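Local coordinates for protein 2,3-dimethylmalate lyase (Aspergillus niger, PDB 3FA3) that is a lyase of the phosphoenolpyruvate phosphomutase family, built on a TIM-barrel fold, at residues A41-G46 and I237-A242; A111-D116 and I158-S163; R199-D204 and M231-I236. One frame throughout, in Å; residues are numbered along the deposited sequence.

Contact 1: residues A41-G46 and I237-A242; sequences ALYMTG and IFPFAA. With OAF (2,2-difluoro-3,3-dihydroxybutanedioic acid), chain V.
Tyr43 takes Ile237 over one face of its ring and Pro239 obliquely, and these apolar touches make up most of the direct contact. The CD1 methyl of Ile237 sits over one face of the Tyr43 ring, 3.6 Å from the ring centroid, in a CH-pi contact. Ile237 CG1 stands between its own backbone N and carbonyl carbon (chi1 55°). This sends CD1 out along the ring, while CG2 packs at the ring's root, 3.7 Å from Tyr43 CB. Pro239 comes in with CG 3.6 Å from Tyr43 CE2. Farther on, the methyl CG2 of Thr45 lies against the carbonyl of Pro239.

The polar bonds run to the ligand 2,2-difluoro-3,3-dihydroxybutanedioic acid, which both segments touch. Tyr43 OH accepts a bond from ligand O4 at 3.0 Å and also pairs with His113. Thr45 has OG1 anti to its backbone N (chi1 155°), and from there the hydroxyl donates to ligand O2 at 2.7 Å. The same OG1 takes a bond from Gly48 N, capping helix 46-54, two bonds that together probably fix its rotation. Ligand O1 lies 3.1 Å from Gly46 N, and the ligand is also hydrogen-bonded to Ala47 N. The start of that helix would probably favour a negative carboxylate here. Pro239 CB touches ligand O2 from the other segment, at 3.3 Å.

In the TIM barrel the site lies at the C-terminal ends of the strands, with a manganese ion nearby. Strands 42-44 and 235-238 are not sheet neighbours. Strand 20-25 runs between them, and Ile237 also packs on its Ala22. Leu42 packs on helix 28-36 and Met44 on helix 64-75, while Phe240 touches Leu274 of a second subunit.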
loop_
_atom_site.group_PDB
_atom_site.type_symbol
_atom_site.label_atom_id
_atom_site.label_comp_id
_atom_site.label_asym_id
_atom_site.label_seq_id
_atom_site.Cartn_x
_atom_site.Cartn_y
_atom_site.Cartn_z
ATOM N N ALA B 41 9.441 -23.414 -11.157
ATOM C CA ALA B 41 8.652 -22.250 -11.631
ATOM C C ALA B 41 7.439 -22.156 -10.741
ATOM O O ALA B 41 6.980 -23.185 -10.290
ATOM C CB ALA B 41 8.190 -22.465 -13.062
ATOM N N LEU B 42 6.935 -20.949 -10.495
ATOM C CA LEU B 42 5.708 -20.719 -9.712
ATOM C C LEU B 42 4.674 -19.911 -10.519
ATOM O O LEU B 42 5.056 -19.081 -11.360
ATOM C CB LEU B 42 6.023 -19.965 -8.396
ATOM C CG LEU B 42 7.093 -20.383 -7.363
ATOM C CD1 LEU B 42 7.122 -19.492 -6.119
ATOM C CD2 LEU B 42 6.867 -21.788 -6.948
ATOM N N TYR B 43 3.379 -20.142 -10.265
ATOM C CA TYR B 43 2.257 -19.314 -10.840
ATOM C C TYR B 43 1.470 -18.524 -9.782
ATOM O O TYR B 43 0.849 -19.125 -8.869
ATOM C CB TYR B 43 1.281 -20.161 -11.662
ATOM C CG TYR B 43 0.021 -19.423 -12.093
ATOM C CD1 TYR B 43 0.070 -18.518 -13.137
ATOM C CD2 TYR B 43 -1.229 -19.650 -11.472
ATOM C CE1 TYR B 43 -1.038 -17.847 -13.544
ATOM C CE2 TYR B 43 -2.354 -18.975 -11.890
ATOM C CZ TYR B 43 -2.236 -18.070 -12.935
ATOM O OH TYR B 43 -3.291 -17.349 -13.418
ATOM N N MET B 44 1.488 -17.194 -9.884
ATOM C CA MET B 44 0.647 -16.418 -8.983
ATOM C C MET B 44 -0.799 -16.385 -9.483
ATOM O O MET B 44 -1.113 -15.724 -10.477
ATOM C CB MET B 44 1.167 -14.981 -8.780
ATOM C CG MET B 44 0.359 -14.222 -7.751
ATOM S SD MET B 44 0.784 -12.520 -7.481
ATOM C CE MET B 44 -0.488 -11.715 -8.449
ATOM N N THR B 45 -1.688 -17.058 -8.785
ATOM C CA THR B 45 -3.068 -16.990 -9.183
ATOM C C THR B 45 -3.773 -15.690 -8.843
ATOM O O THR B 45 -3.861 -15.315 -7.662
ATOM C CB THR B 45 -3.911 -18.135 -8.598
ATOM O OG1 THR B 45 -5.266 -17.694 -8.542
ATOM C CG2 THR B 45 -3.455 -18.572 -7.205
ATOM N N GLY B 46 -4.284 -15.021 -9.877
ATOM C CA GLY B 46 -5.197 -13.894 -9.683
ATOM C C GLY B 46 -6.326 -14.205 -8.681
ATOM O O GLY B 46 -6.406 -13.514 -7.630
ATOM N N ILE B 237 -0.020 -24.661 -15.982
ATOM C CA ILE B 237 -0.302 -24.124 -14.640
ATOM C C ILE B 237 -1.501 -24.855 -13.942
ATOM O O ILE B 237 -2.482 -25.319 -14.584
ATOM C CB ILE B 237 -0.550 -22.561 -14.608
ATOM C CG1 ILE B 237 -1.655 -22.125 -15.575
ATOM C CG2 ILE B 237 0.652 -21.812 -14.923
ATOM C CD1 ILE B 237 -2.114 -20.669 -15.382
ATOM N N PHE B 238 -1.420 -24.901 -12.613
ATOM C CA PHE B 238 -2.492 -25.425 -11.770
ATOM C C PHE B 238 -2.815 -24.384 -10.715
ATOM O O PHE B 238 -2.319 -24.484 -9.597
ATOM C CB PHE B 238 -2.069 -26.718 -11.055
ATOM C CG PHE B 238 -1.308 -27.699 -11.917
ATOM C CD1 PHE B 238 0.078 -27.621 -12.013
ATOM C CD2 PHE B 238 -1.974 -28.739 -12.548
ATOM C CE1 PHE B 238 0.800 -28.557 -12.752
ATOM C CE2 PHE B 238 -1.295 -29.687 -13.316
ATOM C CZ PHE B 238 0.107 -29.603 -13.428
ATOM N N PRO B 239 -3.618 -23.384 -11.067
ATOM C CA PRO B 239 -3.919 -22.250 -10.210
ATOM C C PRO B 239 -4.350 -22.537 -8.729
ATOM O O PRO B 239 -3.907 -21.800 -7.817
ATOM C CB PRO B 239 -5.012 -21.535 -11.010
ATOM C CG PRO B 239 -4.586 -21.802 -12.429
ATOM C CD PRO B 239 -4.263 -23.250 -12.370
ATOM N N PHE B 240 -5.162 -23.593 -8.490
ATOM C CA PHE B 240 -5.621 -23.908 -7.127
ATOM C C PHE B 240 -4.809 -24.930 -6.396
ATOM O O PHE B 240 -5.280 -25.507 -5.409
ATOM C CB PHE B 240 -7.119 -24.214 -7.076
ATOM C CG PHE B 240 -7.943 -23.061 -7.580
ATOM C CD1 PHE B 240 -7.613 -21.750 -7.200
ATOM C CD2 PHE B 240 -8.977 -23.247 -8.478
ATOM C CE1 PHE B 240 -8.318 -20.646 -7.706
ATOM C CE2 PHE B 240 -9.701 -22.166 -9.003
ATOM C CZ PHE B 240 -9.375 -20.859 -8.626
ATOM N N ALA B 241 -3.584 -25.136 -6.858
ATOM C CA ALA B 241 -2.767 -26.236 -6.322
ATOM C C ALA B 241 -2.327 -25.961 -4.909
ATOM O O ALA B 241 -2.021 -26.914 -4.196
ATOM C CB ALA B 241 -1.554 -26.590 -7.200
ATOM N N ALA B 242 -2.322 -24.690 -4.485
ATOM C CA ALA B 242 -2.004 -24.426 -3.075
ATOM C C ALA B 242 -3.283 -24.184 -2.274
ATOM O O ALA B 242 -3.343 -24.479 -1.063
ATOM C CB ALA B 242 -1.066 -23.296 -2.932
HETATM O O2 OAF V . -5.625 -18.290 -11.130
HETATM C C1 OAF V . -6.294 -17.440 -11.778
HETATM O O1 OAF V . -6.616 -16.285 -11.387
HETATM C C2 OAF V . -6.782 -17.888 -13.171
HETATM O O4 OAF V . -5.910 -18.820 -13.747
HETATM O O3 OAF V . -6.849 -16.777 -14.032
HETATM C C3 OAF V . -8.101 -18.633 -13.034
HETATM F F1 OAF V . -8.927 -17.992 -12.181
HETATM F F2 OAF V . -7.764 -19.918 -12.628
HETATM C C4 OAF V . -8.877 -18.597 -14.348
HETATM O O5 OAF V . -9.318 -17.513 -14.756
HETATM O O6 OAF V . -9.019 -19.695 -14.902
#

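Contact 2: residues A111-D116 and I158-S163; sequences AFHIED and IARTDS. With OAF (2,2-difluoro-3,3-dihydroxybutanedioic acid), chain V.
Ile158 starts the pairing with strand 111-114. Its backbone N bonds to Phe112 O at 2.9 Å, and its O receives Ile114 N, also at 2.9 Å. Its CG2 methyl packs on His113 CB, and its CD1 reaches Ala111 CB. Ala159 is in register with Ile114, and both side chains lie on the face that helix 134-150 covers. These are adjacent parallel strands of the TIM barrel, and His113 and Arg160 are on the inner side, where the ligand binds.

Arg160 N continues the pattern with a bond to Ile114 O at 3.0 Å. The side chain is extended from CG to NE, with CG anti to the backbone N (chi1 166°), which carries the guanidinium to the ligand. NH1 donates to ligand O5 at 2.7 Å and NH2 to ligand O3 at 2.7 Å. Glu115 runs alongside and lays OE1 over the centre of one guanidinium face, the two planes 28° apart. OE1 is 3.7 Å from Arg160 NE, a long salt bridge held by charge, since the oxygen stands above the plane and not in line with an N-H. Glu115 OE2 pairs with Lys121 instead.

Thr161 OG1 donates to Asp116 OD2 from above the carboxylate plane. That oxygen also forms a salt bridge with Arg175. Asp162 N donates to the other oxygen, Asp116 OD1, at 2.7 Å, nearly straight at 167° and on its syn lone pair. The Asp162 carboxylate folds back on Arg160, which grips it side-on through NE and NH1. NH1 meets Asp162 OD1 in the guanidinium plane at 2.9 Å. This probably helps to fix the rotation of the guanidinium. Ser163 sets its CB against Asp116 OD2, while its OG is hydrogen-bonded to Ser172.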
loop_
_atom_site.group_PDB
_atom_site.type_symbol
_atom_site.label_atom_id
_atom_site.label_comp_id
_atom_site.label_asym_id
_atom_site.label_seq_id
_atom_site.Cartn_x
_atom_site.Cartn_y
_atom_site.Cartn_z
ATOM N N ALA B 111 7.058 -13.746 -16.134
ATOM C CA ALA B 111 6.009 -13.703 -17.169
ATOM C C ALA B 111 4.722 -13.138 -16.570
ATOM O O ALA B 111 4.500 -13.227 -15.348
ATOM C CB ALA B 111 5.741 -15.096 -17.692
ATOM N N PHE B 112 3.864 -12.561 -17.399
ATOM C CA PHE B 112 2.504 -12.209 -16.904
ATOM C C PHE B 112 1.473 -12.398 -18.002
ATOM O O PHE B 112 1.843 -12.363 -19.188
ATOM C CB PHE B 112 2.481 -10.775 -16.348
ATOM C CG PHE B 112 2.716 -9.711 -17.376
ATOM C CD1 PHE B 112 1.676 -8.902 -17.798
ATOM C CD2 PHE B 112 3.939 -9.532 -17.924
ATOM C CE1 PHE B 112 1.843 -7.929 -18.745
ATOM C CE2 PHE B 112 4.125 -8.540 -18.905
ATOM C CZ PHE B 112 3.065 -7.728 -19.307
ATOM N N HIS B 113 0.210 -12.610 -17.659
ATOM C CA HIS B 113 -0.791 -12.834 -18.729
ATOM C C HIS B 113 -1.892 -11.770 -18.780
ATOM O O HIS B 113 -2.344 -11.291 -17.731
ATOM C CB HIS B 113 -1.352 -14.294 -18.765
ATOM C CG HIS B 113 -2.117 -14.731 -17.528
ATOM N ND1 HIS B 113 -3.365 -14.234 -17.193
ATOM C CD2 HIS B 113 -1.823 -15.655 -16.576
ATOM C CE1 HIS B 113 -3.780 -14.799 -16.070
ATOM N NE2 HIS B 113 -2.865 -15.664 -15.674
ATOM N N ILE B 114 -2.348 -11.418 -19.976
ATOM C CA ILE B 114 -3.354 -10.380 -20.149
ATOM C C ILE B 114 -4.551 -10.932 -20.929
ATOM O O ILE B 114 -4.405 -11.429 -22.037
ATOM C CB ILE B 114 -2.727 -9.152 -20.904
ATOM C CG1 ILE B 114 -1.629 -8.498 -20.063
ATOM C CG2 ILE B 114 -3.779 -8.076 -21.285
ATOM C CD1 ILE B 114 -1.984 -7.038 -19.690
ATOM N N GLU B 115 -5.749 -10.814 -20.381
ATOM C CA GLU B 115 -6.940 -11.434 -21.011
ATOM C C GLU B 115 -7.809 -10.388 -21.792
ATOM O O GLU B 115 -7.518 -9.187 -21.708
ATOM C CB GLU B 115 -7.737 -12.256 -19.958
ATOM C CG GLU B 115 -8.450 -11.408 -18.841
ATOM C CD GLU B 115 -8.467 -12.084 -17.472
ATOM O OE1 GLU B 115 -7.478 -12.757 -17.083
ATOM O OE2 GLU B 115 -9.467 -11.920 -16.770
ATOM N N ASP B 116 -8.854 -10.834 -22.520
ATOM C CA ASP B 116 -9.727 -9.941 -23.327
ATOM C C ASP B 116 -11.067 -9.596 -22.674
ATOM O O ASP B 116 -12.042 -9.173 -23.299
ATOM C CB ASP B 116 -9.952 -10.508 -24.734
ATOM C CG ASP B 116 -10.446 -11.942 -24.723
ATOM O OD1 ASP B 116 -10.420 -12.620 -23.677
ATOM O OD2 ASP B 116 -10.874 -12.395 -25.790
ATOM N N ILE B 158 2.366 -13.072 -21.929
ATOM C CA ILE B 158 1.380 -14.125 -22.246
ATOM C C ILE B 158 -0.018 -13.561 -22.667
ATOM O O ILE B 158 -0.638 -12.773 -21.915
ATOM C CB ILE B 158 1.153 -15.080 -21.037
ATOM C CG1 ILE B 158 2.452 -15.777 -20.602
ATOM C CG2 ILE B 158 0.002 -16.065 -21.347
ATOM C CD1 ILE B 158 2.339 -16.512 -19.314
ATOM N N ALA B 159 -0.483 -13.960 -23.866
ATOM C CA ALA B 159 -1.805 -13.557 -24.394
ATOM C C ALA B 159 -2.949 -14.548 -24.054
ATOM O O ALA B 159 -2.886 -15.756 -24.353
ATOM C CB ALA B 159 -1.734 -13.258 -25.917
ATOM N N ARG B 160 -3.996 -14.038 -23.429
ATOM C CA ARG B 160 -5.057 -14.929 -23.019
ATOM C C ARG B 160 -6.378 -14.467 -23.614
ATOM O O ARG B 160 -6.671 -13.258 -23.629
ATOM C CB ARG B 160 -5.114 -15.075 -21.467
ATOM C CG ARG B 160 -6.417 -15.746 -20.888
ATOM C CD ARG B 160 -6.412 -15.925 -19.359
ATOM N NE ARG B 160 -7.779 -16.006 -18.817
ATOM C CZ ARG B 160 -8.121 -16.279 -17.557
ATOM N NH1 ARG B 160 -9.395 -16.370 -17.214
ATOM N NH2 ARG B 160 -7.195 -16.476 -16.651
ATOM N N THR B 161 -7.164 -15.428 -24.102
ATOM C CA THR B 161 -8.550 -15.128 -24.405
ATOM C C THR B 161 -9.511 -15.945 -23.540
ATOM O O THR B 161 -9.242 -17.124 -23.240
ATOM C CB THR B 161 -8.893 -15.324 -25.918
ATOM O OG1 THR B 161 -10.201 -14.782 -26.220
ATOM C CG2 THR B 161 -8.847 -16.793 -26.293
ATOM N N ASP B 162 -10.629 -15.299 -23.176
ATOM C CA ASP B 162 -11.763 -15.917 -22.498
ATOM C C ASP B 162 -12.927 -16.106 -23.481
ATOM O O ASP B 162 -14.098 -16.338 -23.096
ATOM C CB ASP B 162 -12.182 -15.055 -21.294
ATOM C CG ASP B 162 -11.209 -15.193 -20.081
ATOM O OD1 ASP B 162 -11.484 -16.017 -19.196
ATOM O OD2 ASP B 162 -10.167 -14.499 -20.006
ATOM N N SER B 163 -12.612 -16.030 -24.758
ATOM C CA SER B 163 -13.652 -15.808 -25.743
ATOM C C SER B 163 -14.278 -17.085 -26.220
ATOM O O SER B 163 -15.194 -17.040 -27.037
ATOM C CB SER B 163 -13.108 -15.059 -26.948
ATOM O OG SER B 163 -12.036 -15.790 -27.514
HETATM O O2 OAF V . -5.625 -18.290 -11.130
HETATM C C1 OAF V . -6.294 -17.440 -11.778
HETATM O O1 OAF V . -6.616 -16.285 -11.387
HETATM C C2 OAF V . -6.782 -17.888 -13.171
HETATM O O4 OAF V . -5.910 -18.820 -13.747
HETATM O O3 OAF V . -6.849 -16.777 -14.032
HETATM C C3 OAF V . -8.101 -18.633 -13.034
HETATM F F1 OAF V . -8.927 -17.992 -12.181
HETATM F F2 OAF V . -7.764 -19.918 -12.628
HETATM C C4 OAF V . -8.877 -18.597 -14.348
HETATM O O5 OAF V . -9.318 -17.513 -14.756
HETATM O O6 OAF V . -9.019 -19.695 -14.902
#

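Contact 3: residues R199-D204 and M231-I236; sequences RQVIQD and MGFRII
Ile202 of helix 195-204 packs against the turn that follows helix 225-231. That helix ends in a Schellman motif with Gly232, at positive phi, as its C-prime residue. The turn leads into strand 235-238 of the TIM barrel, so the contact joins helix 195-204 to the C-terminal end of helix 225-231 on the outside of the barrel.

The tight part centres on Ile202. Its CD1 methyl lies over one face of the Phe233 ring, offset toward the rim. The exact distance from this methyl to the ring is doubtful in this model. Ile202 CG1 follows behind, 3.7 Å from Phe233 CZ. Ile202 CD1 also meets Met231 CB at 3.7 Å. The other branch, Ile202 CG2, is anti to the backbone N and rests on the carbonyl O of Gly232, 3.3 Å away. Val201 adds a lighter touch, its CG1 4.4 Å from Phe233 CZ. Leu212 and Ala228 also pack on Phe233, which is buried.

The looser part is the solvent side, where Arg199 crosses Met231 at about a right angle. The arginine chain bends at chi3 (-90°), which brings its end round to the methionine. Arg199 also touches a crystal neighbour, so its pose may owe something to the lattice. Arg199 NH2 is 3.7 Å from Met231 CG, and Met231 SD lies 4.0 Å above the guanidinium plane, nearer its rim than its centre.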
loop_
_atom_site.group_PDB
_atom_site.type_symbol
_atom_site.label_atom_id
_atom_site.label_comp_id
_atom_site.label_asym_id
_atom_site.label_seq_id
_atom_site.Cartn_x
_atom_site.Cartn_y
_atom_site.Cartn_z
ATOM N N ARG B 199 -5.456 -30.776 -28.071
ATOM C CA ARG B 199 -4.668 -31.301 -29.153
ATOM C C ARG B 199 -4.831 -30.348 -30.359
ATOM O O ARG B 199 -3.844 -29.998 -31.025
ATOM C CB ARG B 199 -5.173 -32.745 -29.476
ATOM C CG ARG B 199 -4.165 -33.840 -30.051
ATOM C CD ARG B 199 -4.520 -35.404 -29.635
ATOM N NE ARG B 199 -3.882 -35.859 -28.355
ATOM C CZ ARG B 199 -4.501 -36.218 -27.217
ATOM N NH1 ARG B 199 -5.837 -36.260 -27.139
ATOM N NH2 ARG B 199 -3.763 -36.560 -26.151
ATOM N N GLN B 200 -6.052 -29.909 -30.643
ATOM C CA GLN B 200 -6.269 -29.101 -31.831
ATOM C C GLN B 200 -5.543 -27.782 -31.741
ATOM O O GLN B 200 -4.641 -27.521 -32.557
ATOM C CB GLN B 200 -7.741 -28.858 -32.065
ATOM C CG GLN B 200 -8.307 -29.814 -33.045
ATOM C CD GLN B 200 -8.195 -29.310 -34.471
ATOM O OE1 GLN B 200 -7.167 -28.729 -34.888
ATOM N NE2 GLN B 200 -9.270 -29.536 -35.248
ATOM N N VAL B 201 -5.913 -26.959 -30.743
ATOM C CA VAL B 201 -5.266 -25.634 -30.528
ATOM C C VAL B 201 -3.701 -25.582 -30.646
ATOM O O VAL B 201 -3.160 -24.570 -31.131
ATOM C CB VAL B 201 -5.745 -24.953 -29.213
ATOM C CG1 VAL B 201 -4.976 -25.476 -28.000
ATOM C CG2 VAL B 201 -5.638 -23.458 -29.336
ATOM N N ILE B 202 -2.992 -26.649 -30.224
ATOM C CA ILE B 202 -1.530 -26.716 -30.400
ATOM C C ILE B 202 -1.171 -26.712 -31.873
ATOM O O ILE B 202 -0.355 -25.883 -32.277
ATOM C CB ILE B 202 -0.859 -27.873 -29.659
ATOM C CG1 ILE B 202 -1.176 -27.742 -28.163
ATOM C CG2 ILE B 202 0.634 -27.750 -29.815
ATOM C CD1 ILE B 202 -0.941 -28.998 -27.312
ATOM N N GLN B 203 -1.821 -27.583 -32.658
ATOM C CA GLN B 203 -1.726 -27.629 -34.124
ATOM C C GLN B 203 -2.021 -26.296 -34.789
ATOM O O GLN B 203 -1.244 -25.819 -35.635
ATOM C CB GLN B 203 -2.729 -28.655 -34.680
ATOM C CG GLN B 203 -2.421 -29.179 -36.093
ATOM C CD GLN B 203 -1.159 -30.016 -36.074
ATOM O OE1 GLN B 203 -0.493 -30.103 -35.013
ATOM N NE2 GLN B 203 -0.820 -30.651 -37.206
ATOM N N ASP B 204 -3.156 -25.696 -34.428
ATOM C CA ASP B 204 -3.574 -24.474 -35.088
ATOM C C ASP B 204 -2.584 -23.372 -34.884
ATOM O O ASP B 204 -2.413 -22.553 -35.741
ATOM C CB ASP B 204 -4.882 -24.002 -34.546
ATOM C CG ASP B 204 -6.015 -24.895 -34.924
ATOM O OD1 ASP B 204 -5.841 -25.938 -35.597
ATOM O OD2 ASP B 204 -7.125 -24.538 -34.516
ATOM N N MET B 231 1.352 -33.737 -25.970
ATOM C CA MET B 231 0.555 -32.937 -26.871
ATOM C C MET B 231 1.278 -31.714 -27.463
ATOM O O MET B 231 0.944 -31.264 -28.564
ATOM C CB MET B 231 -0.687 -32.464 -26.106
ATOM C CG MET B 231 -1.899 -33.360 -26.268
ATOM S SD MET B 231 -3.226 -32.574 -25.335
ATOM C CE MET B 231 -3.262 -33.534 -23.821
ATOM N N GLY B 232 2.206 -31.138 -26.712
ATOM C CA GLY B 232 2.994 -30.014 -27.220
ATOM C C GLY B 232 2.706 -28.662 -26.585
ATOM O O GLY B 232 2.695 -27.622 -27.247
ATOM N N PHE B 233 2.457 -28.670 -25.289
ATOM C CA PHE B 233 2.450 -27.403 -24.540
ATOM C C PHE B 233 3.835 -27.055 -24.056
ATOM O O PHE B 233 4.698 -27.902 -23.965
ATOM C CB PHE B 233 1.458 -27.440 -23.367
ATOM C CG PHE B 233 0.038 -27.387 -23.814
ATOM C CD1 PHE B 233 -0.716 -28.558 -23.905
ATOM C CD2 PHE B 233 -0.528 -26.178 -24.221
ATOM C CE1 PHE B 233 -2.003 -28.520 -24.373
ATOM C CE2 PHE B 233 -1.808 -26.135 -24.678
ATOM C CZ PHE B 233 -2.544 -27.303 -24.756
ATOM N N ARG B 234 4.030 -25.796 -23.734
ATOM C CA ARG B 234 5.317 -25.332 -23.255
ATOM C C ARG B 234 5.279 -25.041 -21.736
ATOM O O ARG B 234 6.293 -25.251 -21.020
ATOM C CB ARG B 234 5.712 -24.117 -24.094
ATOM C CG ARG B 234 5.526 -24.420 -25.548
ATOM C CD ARG B 234 6.578 -25.408 -26.034
ATOM N NE ARG B 234 7.741 -24.681 -26.508
ATOM C CZ ARG B 234 8.858 -24.486 -25.809
ATOM N NH1 ARG B 234 8.996 -25.002 -24.606
ATOM N NH2 ARG B 234 9.863 -23.787 -26.338
ATOM N N ILE B 235 4.088 -24.605 -21.287
ATOM C CA ILE B 235 3.779 -24.283 -19.896
ATOM C C ILE B 235 2.440 -24.872 -19.477
ATOM O O ILE B 235 1.436 -24.626 -20.131
ATOM C CB ILE B 235 3.703 -22.731 -19.645
ATOM C CG1 ILE B 235 5.022 -22.049 -20.029
ATOM C CG2 ILE B 235 3.484 -22.481 -18.187
ATOM C CD1 ILE B 235 4.895 -20.683 -20.698
ATOM N N ILE B 236 2.434 -25.638 -18.386
ATOM C CA ILE B 236 1.183 -25.991 -17.674
ATOM C C ILE B 236 1.082 -25.345 -16.262
ATOM O O ILE B 236 2.020 -25.438 -15.463
ATOM C CB ILE B 236 1.011 -27.518 -17.567
ATOM C CG1 ILE B 236 -0.356 -27.837 -16.961
ATOM C CG2 ILE B 236 2.232 -28.185 -16.830
ATOM C CD1 ILE B 236 -0.894 -29.213 -17.271
#

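Contact 1 opens first, at residues 41-46. The chain then runs on through the barrel to 111-116, where contact 2 opens, and 158-163 closes a segment of some 40 residues, helix 134-150 included, between adjacent strands. Contact 3 opens later, on helix 195-204, and closes at 231-236. The next residue begins 237-242, which closes contact 1. Contacts 2 and 3 therefore both nest inside contact 1 and follow each other in series; none cross. Contacts 1 and 2 share the ligand and touch each other through Tyr43 and His113. Contact 3 joins helix 195-204 to the turn after helix 225-231, just before strand 235-238, whose far end serves contact 1.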